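Local coordinates for diguanylate cyclase (Vibrio cholerae serotype O1, PDB 6EIB), which makes the biofilm-promoting second messenger c-di-GMP from two molecules of GTP, with this chain being its magnesium-dependent catalytic GGEEF domain, at residues A15-A20 / L31-I36; K42-Q47 / P109-N114; Q65-D70 / F95-Q100; H128-H131 / D135-R138. All coordinates share one frame; numbering follows the deposited sequence.

Contact 1: A15-A20 / L31-I36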
loop_
_atom_site.group_PDB
_atom_site.type_symbol
_atom_site.label_atom_id
_atom_site.label_comp_id
_atom_site.label_asym_id
_atom_site.label_seq_id
_atom_site.Cartn_x
_atom_site.Cartn_y
_atom_site.Cartn_z
ATOM N N ALA A 15 -4.959 1.038 -14.526
ATOM C CA ALA A 15 -5.903 1.833 -15.334
ATOM C C ALA A 15 -6.670 2.829 -14.468
ATOM O O ALA A 15 -6.847 3.969 -14.870
ATOM C CB ALA A 15 -6.883 0.927 -16.092
ATOM N N ASP A 16 -7.152 2.409 -13.295
ATOM C CA ASP A 16 -7.846 3.346 -12.413
ATOM C C ASP A 16 -6.885 4.452 -11.960
ATOM O O ASP A 16 -7.247 5.635 -11.896
ATOM C CB ASP A 16 -8.447 2.618 -11.196
ATOM C CG ASP A 16 -9.703 1.819 -11.549
ATOM O OD1 ASP A 16 -10.341 2.155 -12.563
ATOM O OD2 ASP A 16 -10.046 0.865 -10.823
ATOM N N PHE A 17 -5.652 4.071 -11.672
ATOM C CA PHE A 17 -4.637 5.026 -11.237
ATOM C C PHE A 17 -4.365 6.068 -12.343
ATOM O O PHE A 17 -4.280 7.271 -12.070
ATOM C CB PHE A 17 -3.350 4.263 -10.877
ATOM C CG PHE A 17 -2.354 5.061 -10.097
ATOM C CD1 PHE A 17 -2.625 6.359 -9.704
ATOM C CD2 PHE A 17 -1.125 4.487 -9.750
ATOM C CE1 PHE A 17 -1.682 7.097 -8.984
ATOM C CE2 PHE A 17 -0.173 5.195 -9.025
ATOM C CZ PHE A 17 -0.430 6.494 -8.651
ATOM N N ARG A 18 -4.203 5.615 -13.583
ATOM C CA ARG A 18 -4.016 6.551 -14.704
ATOM C C ARG A 18 -5.225 7.489 -14.909
ATOM O O ARG A 18 -5.055 8.656 -15.262
ATOM C CB ARG A 18 -3.733 5.813 -16.014
ATOM C CG ARG A 18 -2.314 5.209 -16.054
ATOM C CD ARG A 18 -1.859 4.708 -17.447
ATOM N NE ARG A 18 -0.457 4.288 -17.300
ATOM C CZ ARG A 18 0.573 5.126 -17.310
ATOM N NH1 ARG A 18 0.368 6.426 -17.511
ATOM N NH2 ARG A 18 1.812 4.660 -17.115
ATOM N N ALA A 19 -6.433 6.974 -14.754
ATOM C CA ALA A 19 -7.603 7.853 -14.944
ATOM C C ALA A 19 -7.658 8.864 -13.794
ATOM O O ALA A 19 -7.999 10.040 -13.990
ATOM C CB ALA A 19 -8.860 7.043 -15.036
ATOM N N ALA A 20 -7.323 8.394 -12.595
ATOM C CA ALA A 20 -7.267 9.246 -11.397
ATOM C C ALA A 20 -6.233 10.362 -11.501
ATOM O O ALA A 20 -6.484 11.488 -11.079
ATOM C CB ALA A 20 -6.968 8.387 -10.148
ATOM N N LEU A 31 -3.789 13.766 -4.876
ATOM C CA LEU A 31 -3.926 12.358 -5.202
ATOM C C LEU A 31 -2.794 11.617 -4.520
ATOM O O LEU A 31 -1.662 11.786 -4.927
ATOM C CB LEU A 31 -3.810 12.128 -6.724
ATOM C CG LEU A 31 -3.830 10.692 -7.252
ATOM C CD1 LEU A 31 -5.140 10.007 -6.954
ATOM C CD2 LEU A 31 -3.534 10.605 -8.759
ATOM N N SER A 32 -3.101 10.720 -3.592
ATOM C CA SER A 32 -2.031 10.062 -2.815
ATOM C C SER A 32 -1.831 8.600 -3.172
ATOM O O SER A 32 -2.725 7.926 -3.688
ATOM C CB SER A 32 -2.317 10.180 -1.309
ATOM O OG SER A 32 -2.165 11.514 -0.844
ATOM N N CYS A 33 -0.621 8.102 -2.885
ATOM C CA CYS A 33 -0.265 6.781 -3.304
ATOM C C CYS A 33 0.498 6.112 -2.170
ATOM O O CYS A 33 1.449 6.691 -1.670
ATOM C CB CYS A 33 0.600 6.875 -4.568
ATOM S SG CYS A 33 1.119 5.304 -5.213
ATOM N N ILE A 34 0.061 4.928 -1.752
ATOM C CA ILE A 34 0.788 4.170 -0.701
ATOM C C ILE A 34 1.291 2.876 -1.263
ATOM O O ILE A 34 0.510 2.104 -1.817
ATOM C CB ILE A 34 -0.109 3.804 0.508
ATOM C CG1 ILE A 34 -0.771 5.048 1.108
ATOM C CG2 ILE A 34 0.751 3.070 1.585
ATOM C CD1 ILE A 34 -2.019 4.710 2.049
ATOM N N SER A 35 2.581 2.623 -1.092
ATOM C CA SER A 35 3.184 1.363 -1.476
ATOM C C SER A 35 3.474 0.551 -0.244
ATOM O O SER A 35 4.057 1.071 0.696
ATOM C CB SER A 35 4.508 1.582 -2.235
ATOM O OG SER A 35 4.270 2.271 -3.445
ATOM N N ILE A 36 3.038 -0.696 -0.225
ATOM C CA ILE A 36 3.160 -1.536 0.961
ATOM C C ILE A 36 3.847 -2.805 0.590
ATOM O O ILE A 36 3.574 -3.348 -0.463
ATOM C CB ILE A 36 1.775 -1.845 1.579
ATOM C CG1 ILE A 36 1.231 -0.594 2.255
ATOM C CG2 ILE A 36 1.877 -2.987 2.621
ATOM C CD1 ILE A 36 -0.226 -0.723 2.712
#
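F17 and A20, one turn apart on helix 10-27, meet L31 and C33, alternate residues on the same face of strand 31-38. There are no hydrogen bonds between the two segments. The contact is buried and depends on apolar fit and one sulfur-aromatic approach.

The aliphatic contacts come from L31. Its CD2 methyl lies at the edge of the F17 ring, close to the ring plane, 4.0 Å from CE1. The same L31 CD2 packs 3.9 Å from A20 C, so this methyl fills the angle between the ring and the helix backbone. The other branch, L31 CD1, meets A20 CB at 4.0 Å. Alanine suits this place because a single methyl lets the leucine come close to the helix.

The sulfur contact belongs to C33. Its SG approaches the F17 ring obliquely, 4.9 Å from the ring centroid and 56° off the normal, with CZ and CE2 the nearest ring atoms. F17 has CG anti to its own N (chi1 -165°), which carries the ring across the gap to the strand; the length of phenylalanine lets the ring end reach L31 and C33.

The segments run roughly antiparallel, at 151°, with axes 10.6 Å apart. F17 also touches I83 and V85 of strand 81-87 and I133 of helix 133-148. This is helix-on-sheet packing of the alpha/beta GGDEF domain, a member of the nucleotide cyclase superfamily.

Contact 2: K42-Q47 / P109-N114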
loop_
_atom_site.group_PDB
_atom_site.type_symbol
_atom_site.label_atom_id
_atom_site.label_comp_id
_atom_site.label_asym_id
_atom_site.label_seq_id
_atom_site.Cartn_x
_atom_site.Cartn_y
_atom_site.Cartn_z
ATOM N N LYS A 42 8.144 -14.329 2.236
ATOM C CA LYS A 42 8.700 -15.597 1.787
ATOM C C LYS A 42 8.873 -16.555 2.963
ATOM O O LYS A 42 8.511 -17.720 2.858
ATOM C CB LYS A 42 10.033 -15.389 1.083
ATOM C CG LYS A 42 9.899 -14.573 -0.174
ATOM C CD LYS A 42 11.238 -14.448 -0.885
ATOM C CE LYS A 42 11.133 -13.413 -1.977
ATOM N NZ LYS A 42 11.118 -12.058 -1.331
ATOM N N LEU A 43 9.389 -16.072 4.090
ATOM C CA LEU A 43 9.517 -16.942 5.280
ATOM C C LEU A 43 8.154 -17.452 5.721
ATOM O O LEU A 43 8.009 -18.622 6.093
ATOM C CB LEU A 43 10.198 -16.215 6.443
ATOM C CG LEU A 43 10.091 -16.996 7.780
ATOM C CD1 LEU A 43 10.853 -18.339 7.791
ATOM C CD2 LEU A 43 10.425 -16.158 9.033
ATOM N N ILE A 44 7.134 -16.600 5.654
ATOM C CA ILE A 44 5.786 -17.046 6.032
ATOM C C ILE A 44 5.296 -18.198 5.139
ATOM O O ILE A 44 4.739 -19.183 5.640
ATOM C CB ILE A 44 4.778 -15.895 5.989
ATOM C CG1 ILE A 44 5.068 -14.903 7.123
ATOM C CG2 ILE A 44 3.353 -16.431 6.127
ATOM C CD1 ILE A 44 4.921 -15.502 8.556
ATOM N N ASN A 45 5.508 -18.095 3.830
ATOM C CA ASN A 45 5.088 -19.171 2.934
ATOM C C ASN A 45 5.933 -20.431 3.114
ATOM O O ASN A 45 5.393 -21.538 3.115
ATOM C CB ASN A 45 5.122 -18.700 1.468
ATOM C CG ASN A 45 3.953 -17.772 1.135
ATOM O OD1 ASN A 45 2.877 -18.219 0.724
ATOM N ND2 ASN A 45 4.152 -16.476 1.346
ATOM N N ASP A 46 7.235 -20.264 3.332
ATOM C CA ASP A 46 8.132 -21.408 3.562
ATOM C C ASP A 46 7.727 -22.195 4.790
ATOM O O ASP A 46 7.748 -23.417 4.772
ATOM C CB ASP A 46 9.575 -20.933 3.731
ATOM C CG ASP A 46 10.176 -20.430 2.443
ATOM O OD1 ASP A 46 9.586 -20.677 1.362
ATOM O OD2 ASP A 46 11.186 -19.696 2.540
ATOM N N GLN A 47 7.306 -21.492 5.835
ATOM C CA GLN A 47 7.014 -22.138 7.116
ATOM C C GLN A 47 5.557 -22.579 7.265
ATOM O O GLN A 47 5.282 -23.605 7.891
ATOM C CB GLN A 47 7.342 -21.191 8.280
ATOM C CG GLN A 47 7.047 -21.800 9.663
ATOM C CD GLN A 47 7.209 -20.812 10.817
ATOM O OE1 GLN A 47 7.501 -19.629 10.606
ATOM N NE2 GLN A 47 7.033 -21.301 12.044
ATOM N N PRO A 109 -2.882 -11.229 15.414
ATOM C CA PRO A 109 -2.230 -12.533 15.574
ATOM C C PRO A 109 -2.660 -13.483 14.458
ATOM O O PRO A 109 -3.858 -13.472 14.095
ATOM C CB PRO A 109 -2.758 -13.029 16.923
ATOM C CG PRO A 109 -4.123 -12.393 17.021
ATOM C CD PRO A 109 -4.011 -11.052 16.356
ATOM N N PHE A 110 -1.719 -14.246 13.898
ATOM C CA PHE A 110 -2.024 -15.105 12.765
ATOM C C PHE A 110 -1.860 -16.564 13.120
ATOM O O PHE A 110 -0.843 -16.923 13.701
ATOM C CB PHE A 110 -1.093 -14.800 11.577
ATOM C CG PHE A 110 -1.445 -13.553 10.809
ATOM C CD1 PHE A 110 -2.426 -13.591 9.833
ATOM C CD2 PHE A 110 -0.793 -12.352 11.056
ATOM C CE1 PHE A 110 -2.762 -12.474 9.127
ATOM C CE2 PHE A 110 -1.145 -11.214 10.348
ATOM C CZ PHE A 110 -2.120 -11.282 9.377
ATOM N N PHE A 111 -2.809 -17.411 12.718
ATOM C CA PHE A 111 -2.625 -18.855 12.794
ATOM C C PHE A 111 -2.612 -19.373 14.240
ATOM O O PHE A 111 -2.526 -18.590 15.185
ATOM C CB PHE A 111 -1.324 -19.289 12.106
ATOM C CG PHE A 111 -1.048 -18.582 10.798
ATOM C CD1 PHE A 111 -2.063 -18.351 9.875
ATOM C CD2 PHE A 111 0.242 -18.140 10.501
ATOM C CE1 PHE A 111 -1.793 -17.692 8.656
ATOM C CE2 PHE A 111 0.512 -17.483 9.297
ATOM C CZ PHE A 111 -0.515 -17.260 8.388
ATOM N N GLU A 112 -2.778 -20.679 14.382
ATOM C CA GLU A 112 -2.753 -21.327 15.692
ATOM C C GLU A 112 -1.651 -20.821 16.622
ATOM O O GLU A 112 -1.832 -20.810 17.847
ATOM C CB GLU A 112 -2.646 -22.848 15.526
ATOM C CG GLU A 112 -2.881 -23.637 16.830
ATOM C CD GLU A 112 -1.630 -23.739 17.696
ATOM O OE1 GLU A 112 -1.769 -23.988 18.912
ATOM O OE2 GLU A 112 -0.503 -23.565 17.158
ATOM N N GLN A 113 -0.498 -20.432 16.084
ATOM C CA GLN A 113 0.542 -20.003 17.011
ATOM C C GLN A 113 0.648 -18.503 17.208
ATOM O O GLN A 113 1.646 -18.036 17.762
ATOM C CB GLN A 113 1.901 -20.585 16.611
ATOM C CG GLN A 113 2.481 -20.117 15.298
ATOM C CD GLN A 113 3.713 -20.943 14.973
ATOM O OE1 GLN A 113 3.599 -22.004 14.356
ATOM N NE2 GLN A 113 4.889 -20.485 15.416
ATOM N N ASN A 114 -0.384 -17.752 16.806
ATOM C CA ASN A 114 -0.400 -16.311 17.036
ATOM C C ASN A 114 0.873 -15.657 16.517
ATOM O O ASN A 114 1.509 -14.864 17.199
ATOM C CB ASN A 114 -0.571 -15.993 18.509
ATOM C CG ASN A 114 -1.880 -16.497 19.048
ATOM O OD1 ASN A 114 -2.919 -16.365 18.398
ATOM N ND2 ASN A 114 -1.840 -17.108 20.236
HETATM O O HOH W 1 5.355 -23.651 12.307
#
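The F111 ring meets the CG2 methyl of I44 at its edge, near the ring plane, with CE2 4.4 Å from that methyl. One face of the ring is covered from its own segment: F110 CB stands 3.7 Å above the plane, over the centre. The ring of F48 also meets that of F111, with the planes at about 40°.

The second pair of flat groups is polar. Q47 and Q113 reach toward each other across the gap, and their amide planes stand 87° apart, almost perpendicular. The two NE2 atoms come no closer than 4.1 Å, and no direct hydrogen bond forms between the side chains. A water joins them instead: it accepts from Q47 NE2 at 2.9 Å and donates to Q113 OE1 at 3.2 Å. Glutamine suits this solvent-exposed position, since its amide offers both a donor and an acceptor on a long chain. Q47 is extended, with CG anti to N (chi1 179°), and points its amide off the helix. In Q113, CG is flanked by both backbone neighbours of CA, N and C, which turns the chain toward the helix.

A type I beta turn from F111 to N114, closed by N114 N to F111 O at 2.8 Å, presents F111 and Q113 together to the helix. Only 105 Å² is buried, a modest join. It ties helix 41-48 to the loop between helix 91-107 and strand 119-125; F111 also rests on K52, E55 and V56 of helix 50-67, while I44 touches I117 just ahead of the strand.

Contact 3: Q65-D70 / F95-Q100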
loop_
_atom_site.group_PDB
_atom_site.type_symbol
_atom_site.label_atom_id
_atom_site.label_comp_id
_atom_site.label_asym_id
_atom_site.label_seq_id
_atom_site.Cartn_x
_atom_site.Cartn_y
_atom_site.Cartn_z
ATOM N N GLN A 65 -9.794 -1.970 3.474
ATOM C CA GLN A 65 -11.198 -1.558 3.506
ATOM C C GLN A 65 -11.655 -1.011 4.855
ATOM O O GLN A 65 -12.344 0.009 4.920
ATOM C CB GLN A 65 -12.107 -2.727 3.135
ATOM C CG GLN A 65 -12.104 -3.155 1.682
ATOM C CD GLN A 65 -13.025 -4.358 1.442
ATOM O OE1 GLN A 65 -12.555 -5.465 1.162
ATOM N NE2 GLN A 65 -14.336 -4.154 1.611
ATOM N N SER A 66 -11.308 -1.731 5.916
ATOM C CA SER A 66 -11.707 -1.389 7.279
ATOM C C SER A 66 -11.128 -0.053 7.725
ATOM O O SER A 66 -11.820 0.769 8.342
ATOM C CB SER A 66 -11.255 -2.491 8.240
ATOM O OG SER A 66 -11.393 -2.075 9.589
ATOM N N VAL A 67 -9.847 0.133 7.431
ATOM C CA VAL A 67 -9.128 1.332 7.829
ATOM C C VAL A 67 -9.441 2.532 6.925
ATOM O O VAL A 67 -9.559 3.651 7.405
ATOM C CB VAL A 67 -7.606 1.075 7.848
ATOM C CG1 VAL A 67 -6.845 2.375 8.019
ATOM C CG2 VAL A 67 -7.254 0.063 8.943
ATOM N N ILE A 68 -9.539 2.302 5.618
ATOM C CA ILE A 68 -9.839 3.387 4.695
ATOM C C ILE A 68 -11.304 3.298 4.284
ATOM O O ILE A 68 -11.656 2.635 3.306
ATOM C CB ILE A 68 -8.954 3.333 3.440
ATOM C CG1 ILE A 68 -7.482 3.113 3.823
ATOM C CG2 ILE A 68 -9.148 4.566 2.595
ATOM C CD1 ILE A 68 -6.595 2.846 2.620
ATOM N N SER A 69 -12.162 4.004 5.003
ATOM C CA SER A 69 -13.585 3.904 4.717
ATOM C C SER A 69 -13.902 4.606 3.394
ATOM O O SER A 69 -14.739 4.129 2.622
ATOM C CB SER A 69 -14.412 4.480 5.871
ATOM O OG SER A 69 -14.045 5.822 6.133
ATOM N N ASP A 70 -13.267 5.746 3.137
ATOM C CA ASP A 70 -13.497 6.436 1.870
ATOM C C ASP A 70 -12.928 5.724 0.645
ATOM O O ASP A 70 -11.924 4.988 0.724
ATOM C CB ASP A 70 -12.967 7.862 1.904
ATOM C CG ASP A 70 -13.873 8.795 2.669
ATOM O OD1 ASP A 70 -15.110 8.582 2.634
ATOM O OD2 ASP A 70 -13.358 9.767 3.265
ATOM N N PHE A 95 -0.502 9.245 4.800
ATOM C CA PHE A 95 0.531 8.763 5.684
ATOM C C PHE A 95 -0.105 8.218 6.969
ATOM O O PHE A 95 0.214 7.110 7.425
ATOM C CB PHE A 95 1.520 9.877 6.001
ATOM C CG PHE A 95 2.631 9.444 6.909
ATOM C CD1 PHE A 95 3.711 8.705 6.420
ATOM C CD2 PHE A 95 2.590 9.754 8.255
ATOM C CE1 PHE A 95 4.736 8.290 7.283
ATOM C CE2 PHE A 95 3.614 9.349 9.124
ATOM C CZ PHE A 95 4.680 8.615 8.635
ATOM N N HIS A 96 -1.036 8.988 7.521
ATOM C CA HIS A 96 -1.710 8.547 8.722
ATOM C C HIS A 96 -2.453 7.233 8.493
ATOM O O HIS A 96 -2.371 6.323 9.311
ATOM C CB HIS A 96 -2.683 9.610 9.203
ATOM C CG HIS A 96 -2.017 10.838 9.732
ATOM N ND1 HIS A 96 -0.807 10.796 10.394
ATOM C CD2 HIS A 96 -2.412 12.135 9.747
ATOM C CE1 HIS A 96 -0.473 12.021 10.771
ATOM N NE2 HIS A 96 -1.433 12.851 10.396
ATOM N N LEU A 97 -3.137 7.109 7.363
ATOM C CA LEU A 97 -3.798 5.859 7.030
ATOM C C LEU A 97 -2.791 4.729 6.909
ATOM O O LEU A 97 -3.013 3.603 7.391
ATOM C CB LEU A 97 -4.572 5.995 5.732
ATOM C CG LEU A 97 -5.728 6.987 5.832
ATOM C CD1 LEU A 97 -6.324 7.192 4.447
ATOM C CD2 LEU A 97 -6.789 6.532 6.875
ATOM N N ALA A 98 -1.665 5.036 6.285
ATOM C CA ALA A 98 -0.663 3.998 6.108
ATOM C C ALA A 98 -0.174 3.493 7.452
ATOM O O ALA A 98 -0.011 2.279 7.628
ATOM C CB ALA A 98 0.479 4.511 5.271
ATOM N N GLU A 99 0.050 4.409 8.399
ATOM C CA GLU A 99 0.522 4.031 9.724
ATOM C C GLU A 99 -0.478 3.154 10.475
ATOM O O GLU A 99 -0.073 2.231 11.209
ATOM C CB GLU A 99 0.834 5.268 10.578
ATOM C CG GLU A 99 2.156 5.975 10.290
ATOM C CD GLU A 99 3.399 5.168 10.718
ATOM O OE1 GLU A 99 3.284 4.044 11.253
ATOM O OE2 GLU A 99 4.515 5.684 10.556
ATOM N N GLN A 100 -1.767 3.479 10.335
ATOM C CA GLN A 100 -2.831 2.689 10.958
ATOM C C GLN A 100 -2.854 1.273 10.368
ATOM O O GLN A 100 -3.039 0.296 11.091
ATOM C CB GLN A 100 -4.192 3.367 10.769
ATOM C CG GLN A 100 -4.367 4.652 11.565
ATOM C CD GLN A 100 -5.759 5.230 11.422
ATOM O OE1 GLN A 100 -6.381 5.114 10.369
ATOM N NE2 GLN A 100 -6.263 5.848 12.488
#
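V67 and I68 meet L97 and Q100 where the end of helix 50-67 packs against helix 91-107, a helix-helix contact on one face of the sheet of the GGDEF domain. V67 still lies in its helix and faces helix 91-107 directly. I68, the first residue past the helix, packs onto I84 and L86 of strand 81-87 as well as against L97.

L97 faces both, one methyl to each. Its chi1 of -65° sets CG beside the backbone N, and the fork at CG, with chi2 173°, directs the branches: CD1 comes 4.3 Å from I68 CG2, whereas CD2 lies 4.0 Å from V67 O and 4.3 Å from V67 CG1. A branched end suits this position, serving two residues at once.

Q100, at the surface, lies aslant over V67. Its chain is extended beyond CG, and both CB and the carbonyl end of the amide rest against the valine. V67 adopts chi1 170°, which puts CG1 anti to N and swings that methyl toward the glutamine. The closest approaches of V67 CG1 are to Q100 OE1 at 3.6 Å and Q100 CB at 3.9 Å.

Contact 4: H128-H131 / D135-R138. With EDO (1,2-ethanediol), chain O; SO4 (sulfate ion), chain G.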
loop_
_atom_site.group_PDB
_atom_site.type_symbol
_atom_site.label_atom_id
_atom_site.label_comp_id
_atom_site.label_asym_id
_atom_site.label_seq_id
_atom_site.Cartn_x
_atom_site.Cartn_y
_atom_site.Cartn_z
ATOM N N HIS A 128 3.252 18.829 -8.983
ATOM C CA HIS A 128 2.997 19.583 -10.223
ATOM C C HIS A 128 3.794 19.164 -11.478
ATOM O O HIS A 128 3.241 19.112 -12.576
ATOM C CB HIS A 128 3.182 21.067 -9.925
ATOM C CG HIS A 128 2.102 21.611 -9.046
ATOM N ND1 HIS A 128 0.772 21.600 -9.419
ATOM C CD2 HIS A 128 2.130 22.088 -7.776
ATOM C CE1 HIS A 128 0.037 22.088 -8.436
ATOM N NE2 HIS A 128 0.838 22.399 -7.427
ATOM N N GLY A 129 5.056 18.823 -11.336
ATOM C CA GLY A 129 5.825 18.446 -12.519
ATOM C C GLY A 129 5.542 17.052 -13.056
ATOM O O GLY A 129 6.148 16.651 -14.051
ATOM N N ASP A 130 4.663 16.294 -12.391
ATOM C CA ASP A 130 4.358 14.922 -12.804
ATOM C C ASP A 130 3.670 14.803 -14.165
ATOM O O ASP A 130 2.752 15.565 -14.466
ATOM C CB ASP A 130 3.446 14.239 -11.774
ATOM C CG ASP A 130 4.119 13.993 -10.442
ATOM O OD1 ASP A 130 5.368 14.126 -10.355
ATOM O OD2 ASP A 130 3.401 13.640 -9.458
ATOM N N HIS A 131 4.056 13.793 -14.952
ATOM C CA HIS A 131 3.369 13.569 -16.225
ATOM C C HIS A 131 2.895 12.144 -16.367
ATOM O O HIS A 131 2.231 11.813 -17.339
ATOM C CB HIS A 131 4.255 13.969 -17.408
ATOM C CG HIS A 131 4.747 15.376 -17.299
ATOM N ND1 HIS A 131 6.081 15.694 -17.154
ATOM C CD2 HIS A 131 4.068 16.542 -17.249
ATOM C CE1 HIS A 131 6.199 17.007 -17.047
ATOM N NE2 HIS A 131 4.992 17.543 -17.093
ATOM N N ASP A 135 5.718 8.696 -12.196
ATOM C CA ASP A 135 6.401 9.724 -11.380
ATOM C C ASP A 135 6.005 9.612 -9.906
ATOM O O ASP A 135 6.802 9.943 -9.013
ATOM C CB ASP A 135 6.079 11.140 -11.844
ATOM C CG ASP A 135 6.743 11.495 -13.186
ATOM O OD1 ASP A 135 7.943 11.166 -13.341
ATOM O OD2 ASP A 135 6.043 12.086 -14.049
ATOM N N ILE A 136 4.747 9.257 -9.659
ATOM C CA ILE A 136 4.247 9.119 -8.276
ATOM C C ILE A 136 4.748 7.806 -7.659
ATOM O O ILE A 136 5.284 7.803 -6.550
ATOM C CB ILE A 136 2.709 9.162 -8.218
ATOM C CG1 ILE A 136 2.197 10.479 -8.812
ATOM C CG2 ILE A 136 2.192 9.062 -6.751
ATOM C CD1 ILE A 136 0.620 10.641 -8.781
ATOM N N TYR A 137 4.566 6.707 -8.390
ATOM C CA TYR A 137 5.001 5.392 -7.927
ATOM C C TYR A 137 6.491 5.378 -7.582
ATOM O O TYR A 137 6.904 4.765 -6.582
ATOM C CB TYR A 137 4.737 4.309 -9.004
ATOM C CG TYR A 137 5.280 2.961 -8.533
ATOM C CD1 TYR A 137 4.599 2.230 -7.565
ATOM C CD2 TYR A 137 6.520 2.486 -8.955
ATOM C CE1 TYR A 137 5.100 1.015 -7.068
ATOM C CE2 TYR A 137 7.043 1.271 -8.446
ATOM C CZ TYR A 137 6.313 0.540 -7.511
ATOM O OH TYR A 137 6.779 -0.673 -6.978
ATOM N N ARG A 138 7.299 6.049 -8.395
ATOM C CA ARG A 138 8.735 6.148 -8.130
ATOM C C ARG A 138 9.000 6.719 -6.731
ATOM O O ARG A 138 9.895 6.251 -5.995
ATOM C CB ARG A 138 9.418 7.005 -9.201
ATOM C CG ARG A 138 10.808 7.340 -8.865
ATOM C CD ARG A 138 11.410 8.238 -9.896
ATOM N NE ARG A 138 12.785 8.522 -9.521
ATOM C CZ ARG A 138 13.120 9.553 -8.757
ATOM N NH1 ARG A 138 12.171 10.392 -8.332
ATOM N NH2 ARG A 138 14.393 9.752 -8.447
HETATM C C1 EDO O . 0.990 22.678 -12.415
HETATM O O1 EDO O . 1.962 23.523 -11.784
HETATM C C2 EDO O . 1.722 21.563 -13.144
HETATM O O2 EDO O . 0.866 20.436 -13.328
HETATM S S SO4 G . 15.472 11.954 -6.249
HETATM O O1 SO4 G . 14.520 10.916 -5.883
HETATM O O2 SO4 G . 16.158 12.406 -5.044
HETATM O O3 SO4 G . 16.468 11.404 -7.169
HETATM O O4 SO4 G . 14.747 13.058 -6.869
#
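The loop bearing D130 and H131 passes close to the start of helix 133-148, with D130 and D135 nearest in backbone, their CA atoms 5.8 Å apart.

One hydrogen bond joins the segments: H131 N donates to D135 OD2 at 2.8 Å, nearly straight at 174°, and meets the oxygen almost along its C-O axis. D135 OD2 also accepts from D132 N, matching one half of a capping box at the helix N-terminus, so two amides grip one carboxylate oxygen. Aspartate suits the place because its short chain, with CG anti to the carbonyl carbon (chi1 -72°), folds back to the preceding loop.

The D130 and D135 carboxylates lie alongside, their planes 25° apart and their chains running opposite ways, and D130 OD1 lies 3.4 Å from D135 CB. D130 OD2 packs 3.4 Å from I136 CG1, with D130 set nearly perpendicular to I136.

Two small molecules, probably from the crystallisation liquor, sit at the margins. Ethanediol O2 bonds weakly to H128 O. R138 NH2 holds sulfate O1 at 2.8 Å and, more weakly, O3; Y158 OH and Q142 NE2 also bind this sulfate.

D130 OD1 and D135 OD2 are 4.3 Å apart. Their repulsion is probably offset: buried D130 receives a hydrogen bond from H127 N and a salt bridge from R139, while D135 OD2 accepts from two backbone amides, which would favour its charged form.

Contacts 1 and 4 are continuous: C33 CB meets I136 CG2 at 3.5 Å, and L31 CD2 meets I136 CD1 at 4.2 Å, so helices 10-27 and 133-148 share one face of strand 31-38. Contact 3 reaches the strand through I34 CG2, 4.0 Å from A98 CB; here helix 91-107 covers the other face. Contact 2 is remote, its centre 30 Å from that of contact 1 and 37 Å from that of contact 4. It is nevertheless nearest the catalytic region: the side chain of I44 lies about 6 Å from that of I38 and about 9 Å from that of E80, both magnesium ligands by similarity and E80 the predicted proton acceptor.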